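Local coordinates for protein AAR187Cp (Eremothecium gossypii, PDB 3ZIL) that probably regulates cohesin as the Wapl-type factor Wpl1, acting on the establishment of sister-chromatid cohesion, at residues G167-L172 against N193-A198; A208-T213 against I232-H237. All coordinates share one frame; numbering follows the deposited sequence.

Contact 1: residues G167-L172 against N193-A198; sequences GAVPAL and NNIVAA
Val169 and Asn194 meet where two consecutive helices of the all-helical Wap1 domain are tied together: the first turn of helix 168-178, with Gly167 at its N-cap, packs against the loop that leaves helix 185-193. CG2 of Val169 does most of the touching. It lies 3.3 Å from the Asn194 backbone O, a tight van der Waals approach, and 3.8 Å from CB of the same residue, while CG1 of Ile195 borders it at 4.1 Å. The first torsion of Val169 (chi1 168°) places CG2 beside the backbone N and anti to the carbonyl carbon, which sets this branch on the loop and leaves CG1 to pack on Ala210 of helix 201-215. Valine suits the place because its two methyls can serve two neighbours at once. Ala168 CB is more loosely placed beside the amide, 4.2 Å from Asn194 OD1.

No hydrogen bond joins the two segments. Trp155 of helix 147-158 touches the side chains of both Ala168 and Asn194. Asn194 suits this buried bend because its amide uses both ends: ND2 donates to Leu190 O in helix 185-193, and OD1 accepts from Val165 N just ahead of the other segment.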
loop_
_atom_site.group_PDB
_atom_site.type_symbol
_atom_site.label_atom_id
_atom_site.label_comp_id
_atom_site.label_asym_id
_atom_site.label_seq_id
_atom_site.Cartn_x
_atom_site.Cartn_y
_atom_site.Cartn_z
ATOM N N GLY A 167 8.578 11.976 1.186
ATOM C CA GLY A 167 7.587 12.286 2.242
ATOM C C GLY A 167 6.299 11.451 2.077
ATOM O O GLY A 167 5.433 11.484 2.956
ATOM N N ALA A 168 6.236 10.644 1.009
ATOM C CA ALA A 168 5.019 9.816 0.628
ATOM C C ALA A 168 4.728 8.722 1.625
ATOM O O ALA A 168 3.572 8.472 2.048
ATOM C CB ALA A 168 5.223 9.198 -0.765
ATOM N N VAL A 169 5.783 8.023 2.014
ATOM C CA VAL A 169 5.548 6.808 2.857
ATOM C C VAL A 169 4.954 7.186 4.286
ATOM O O VAL A 169 3.918 6.657 4.714
ATOM C CB VAL A 169 6.825 5.960 2.895
ATOM C CG1 VAL A 169 6.762 4.846 3.968
ATOM C CG2 VAL A 169 7.123 5.368 1.509
ATOM N N PRO A 170 5.547 8.159 4.976
ATOM C CA PRO A 170 4.889 8.502 6.244
ATOM C C PRO A 170 3.555 9.222 6.034
ATOM O O PRO A 170 2.686 9.067 6.881
ATOM C CB PRO A 170 5.864 9.504 6.932
ATOM C CG PRO A 170 7.040 9.696 6.035
ATOM C CD PRO A 170 6.856 8.832 4.784
ATOM N N ALA A 171 3.393 10.041 4.975
ATOM C CA ALA A 171 2.153 10.791 4.831
ATOM C C ALA A 171 1.011 9.795 4.515
ATOM O O ALA A 171 -0.112 9.935 5.003
ATOM C CB ALA A 171 2.238 11.876 3.754
ATOM N N LEU A 172 1.309 8.756 3.750
ATOM C CA LEU A 172 0.245 7.774 3.462
ATOM C C LEU A 172 -0.166 6.956 4.704
ATOM O O LEU A 172 -1.353 6.548 4.863
ATOM C CB LEU A 172 0.637 6.896 2.337
ATOM C CG LEU A 172 0.635 7.568 0.956
ATOM C CD1 LEU A 172 1.511 6.762 0.005
ATOM C CD2 LEU A 172 -0.818 7.781 0.380
ATOM N N ASN A 193 4.854 0.698 -2.758
ATOM C CA ASN A 193 5.659 1.021 -3.920
ATOM C C ASN A 193 6.564 2.239 -3.813
ATOM O O ASN A 193 7.325 2.463 -4.716
ATOM C CB ASN A 193 4.835 1.029 -5.220
ATOM C CG ASN A 193 4.250 -0.340 -5.496
ATOM O OD1 ASN A 193 3.068 -0.500 -5.760
ATOM N ND2 ASN A 193 5.047 -1.335 -5.319
ATOM N N ASN A 194 6.527 2.983 -2.699
ATOM C CA ASN A 194 7.397 4.114 -2.558
ATOM C C ASN A 194 8.479 3.846 -1.484
ATOM O O ASN A 194 9.159 4.756 -1.047
ATOM C CB ASN A 194 6.570 5.353 -2.222
ATOM C CG ASN A 194 6.040 6.054 -3.469
ATOM O OD1 ASN A 194 6.695 6.950 -3.953
ATOM N ND2 ASN A 194 4.876 5.608 -4.022
ATOM N N ILE A 195 8.588 2.585 -1.067
ATOM C CA ILE A 195 9.654 2.114 -0.209
ATOM C C ILE A 195 10.762 1.609 -1.176
ATOM O O ILE A 195 10.509 0.706 -1.961
ATOM C CB ILE A 195 9.166 0.931 0.657
ATOM C CG1 ILE A 195 8.112 1.411 1.675
ATOM C CG2 ILE A 195 10.334 0.229 1.350
ATOM C CD1 ILE A 195 7.491 0.244 2.433
ATOM N N VAL A 196 11.977 2.187 -1.127
ATOM C CA VAL A 196 13.074 1.769 -2.071
ATOM C C VAL A 196 13.898 0.635 -1.430
ATOM O O VAL A 196 13.878 0.411 -0.159
ATOM C CB VAL A 196 13.927 3.001 -2.498
ATOM C CG1 VAL A 196 12.999 4.154 -2.904
ATOM C CG2 VAL A 196 14.815 3.539 -1.355
ATOM N N ALA A 197 14.702 -0.038 -2.227
ATOM C CA ALA A 197 15.410 -1.190 -1.710
ATOM C C ALA A 197 16.731 -0.791 -1.019
ATOM O O ALA A 197 17.285 -1.595 -0.260
ATOM C CB ALA A 197 15.696 -2.143 -2.878
ATOM N N ALA A 198 17.246 0.411 -1.305
ATOM C CA ALA A 198 18.553 0.890 -0.784
ATOM C C ALA A 198 18.323 2.276 -0.210
ATOM O O ALA A 198 18.778 3.265 -0.770
ATOM C CB ALA A 198 19.614 0.915 -1.889
#

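Contact 2: residues A208-T213 against I232-H237; sequences AQAFQT and IKLTNH
The 208-213 and 232-235 segments, from helices 201-215 and 225-235, run in opposed senses but strongly tilted from antiparallel, and their backbones come nearest at Phe211 and Leu234, with 6.4 Å between the two CA atoms. At this separation a side chain from one helix can rest directly on the backbone of the other. Leu234 supplies the central one: its CD1 reaches across to the turn of helix at Ala210 and Phe211 and lies 3.9 Å from Phe211 CA. The same methyl is 4.3 Å from Ala210 CB, and the short alanine suits a place where the leucine must lie close to the opposing backbone.

The ring of Phe211 lies beside Leu234 and reaches Thr235. CG stands anti to the backbone N (chi1 170°), which carries the ring past Leu234, and the Phe211 and Thr235 side chains cross at about a right angle. Thr235 CG2 meets the ring obliquely, 3.3 Å from Phe211 CE1 and 3.7 Å from Phe211 CD1. Threonine serves both environments, for its methyl joins the apolar layer while its hydroxyl OG1 bonds to Leu231 O, one turn back, and to Asn287 ND2 of helix 272-289. Val240 and Leu241 of helix 238-243 extend the apolar cluster over Phe211 and Thr235 respectively.

No hydrogen bond crosses between the segments. Close packing of successive, roughly opposed helices, with further helices stacked alongside, is the arrangement expected of an alpha-solenoid, consistent with the helical Wap1 domain.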
loop_
_atom_site.group_PDB
_atom_site.type_symbol
_atom_site.label_atom_id
_atom_site.label_comp_id
_atom_site.label_asym_id
_atom_site.label_seq_id
_atom_site.Cartn_x
_atom_site.Cartn_y
_atom_site.Cartn_z
ATOM N N ALA A 208 10.896 4.427 9.491
ATOM C CA ALA A 208 10.651 4.345 10.923
ATOM C C ALA A 208 9.331 4.980 11.348
ATOM O O ALA A 208 8.520 4.306 12.006
ATOM C CB ALA A 208 11.846 4.851 11.748
ATOM N N GLN A 209 9.103 6.261 10.933
ATOM C CA GLN A 209 7.844 6.951 11.202
ATOM C C GLN A 209 6.642 6.229 10.754
ATOM O O GLN A 209 5.665 6.085 11.536
ATOM C CB GLN A 209 7.805 8.363 10.507
ATOM C CG GLN A 209 8.923 9.246 11.006
ATOM C CD GLN A 209 8.970 10.577 10.302
ATOM O OE1 GLN A 209 7.917 11.171 9.998
ATOM N NE2 GLN A 209 10.188 11.033 9.968
ATOM N N ALA A 210 6.656 5.799 9.483
ATOM C CA ALA A 210 5.535 5.114 8.894
ATOM C C ALA A 210 5.284 3.787 9.640
ATOM O O ALA A 210 4.122 3.380 9.878
ATOM C CB ALA A 210 5.821 4.811 7.386
ATOM N N PHE A 211 6.355 3.051 9.925
ATOM C CA PHE A 211 6.167 1.790 10.632
ATOM C C PHE A 211 5.511 2.036 12.052
ATOM O O PHE A 211 4.546 1.408 12.435
ATOM C CB PHE A 211 7.515 1.079 10.798
ATOM C CG PHE A 211 7.455 -0.111 11.722
ATOM C CD1 PHE A 211 6.949 -1.316 11.301
ATOM C CD2 PHE A 211 7.865 0.038 13.102
ATOM C CE1 PHE A 211 6.875 -2.405 12.176
ATOM C CE2 PHE A 211 7.808 -1.065 13.965
ATOM C CZ PHE A 211 7.286 -2.271 13.517
ATOM N N GLN A 212 5.994 3.032 12.760
ATOM C CA GLN A 212 5.396 3.319 14.077
ATOM C C GLN A 212 3.926 3.713 13.902
ATOM O O GLN A 212 3.079 3.394 14.750
ATOM C CB GLN A 212 6.201 4.410 14.735
ATOM C CG GLN A 212 7.618 3.879 15.014
ATOM C CD GLN A 212 8.593 4.943 15.463
ATOM O OE1 GLN A 212 8.180 6.061 15.848
ATOM N NE2 GLN A 212 9.920 4.642 15.370
ATOM N N THR A 213 3.593 4.376 12.790
ATOM C CA THR A 213 2.227 4.731 12.609
ATOM C C THR A 213 1.374 3.525 12.356
ATOM O O THR A 213 0.318 3.385 12.971
ATOM C CB THR A 213 2.050 5.723 11.493
ATOM O OG1 THR A 213 2.756 6.897 11.864
ATOM C CG2 THR A 213 0.616 6.063 11.278
ATOM N N ILE A 232 5.466 -5.576 6.374
ATOM C CA ILE A 232 6.554 -6.517 5.997
ATOM C C ILE A 232 7.694 -5.730 5.246
ATOM O O ILE A 232 8.876 -5.733 5.668
ATOM C CB ILE A 232 6.004 -7.643 5.102
ATOM C CG1 ILE A 232 5.147 -8.588 5.922
ATOM C CG2 ILE A 232 7.138 -8.296 4.349
ATOM C CD1 ILE A 232 4.322 -9.517 5.073
ATOM N N LYS A 233 7.305 -5.029 4.192
ATOM C CA LYS A 233 8.205 -4.234 3.440
ATOM C C LYS A 233 8.989 -3.248 4.263
ATOM O O LYS A 233 10.142 -3.118 4.042
ATOM C CB LYS A 233 7.579 -3.560 2.219
ATOM C CG LYS A 233 8.605 -3.320 1.115
ATOM C CD LYS A 233 8.083 -3.172 -0.296
ATOM C CE LYS A 233 9.139 -2.628 -1.236
ATOM N NZ LYS A 233 8.650 -1.965 -2.467
ATOM N N LEU A 234 8.363 -2.596 5.219
ATOM C CA LEU A 234 9.115 -1.636 6.053
ATOM C C LEU A 234 10.101 -2.395 6.970
ATOM O O LEU A 234 11.220 -1.966 7.169
ATOM C CB LEU A 234 8.182 -0.749 6.862
ATOM C CG LEU A 234 7.185 0.206 6.135
ATOM C CD1 LEU A 234 5.940 0.564 6.989
ATOM C CD2 LEU A 234 8.001 1.421 5.758
ATOM N N THR A 235 9.660 -3.528 7.503
ATOM C CA THR A 235 10.487 -4.294 8.393
ATOM C C THR A 235 11.626 -5.083 7.730
ATOM O O THR A 235 12.419 -5.714 8.452
ATOM C CB THR A 235 9.673 -5.152 9.356
ATOM O OG1 THR A 235 8.752 -5.989 8.642
ATOM C CG2 THR A 235 8.925 -4.286 10.347
ATOM N N ASN A 236 11.718 -5.040 6.380
ATOM C CA ASN A 236 12.813 -5.631 5.643
ATOM C C ASN A 236 14.085 -4.861 5.997
ATOM O O ASN A 236 15.171 -5.398 5.938
ATOM C CB ASN A 236 12.608 -5.557 4.113
ATOM C CG ASN A 236 11.571 -6.550 3.584
ATOM O OD1 ASN A 236 11.266 -7.565 4.226
ATOM N ND2 ASN A 236 11.085 -6.305 2.359
ATOM N N HIS A 237 13.951 -3.587 6.351
ATOM C CA HIS A 237 15.108 -2.768 6.751
ATOM C C HIS A 237 15.256 -2.850 8.211
ATOM O O HIS A 237 14.415 -2.329 8.971
ATOM C CB HIS A 237 14.850 -1.326 6.307
ATOM C CG HIS A 237 14.529 -1.239 4.853
ATOM N ND1 HIS A 237 15.481 -1.292 3.918
ATOM C CD2 HIS A 237 13.288 -1.219 4.174
ATOM C CE1 HIS A 237 14.907 -1.295 2.704
ATOM N NE2 HIS A 237 13.552 -1.235 2.878
#

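Both contacts are buried, and they adjoin each other in the middle of the chain, their centres 10 Å apart. Contact 1 sets a helix start against a loop, so backbone carbonyl and amide groups share the interface with aliphatic carbons; contact 2 is made of apolar side-chain atoms resting on each other and on the opposing helix backbone. They follow one another along the sequence but share a core: Val169 CG1 packs 3.5 Å from Ala210 CB, and Ile195 CD1 lies 3.6 Å from Leu234 CD2. Lys233 NZ adds a polar link, with a probable, weak hydrogen bond to Ile195 O and another to Glu192 O. Next to contact 2, Asn236 ND2 hydrogen-bonds to the backbone of a bound peptide.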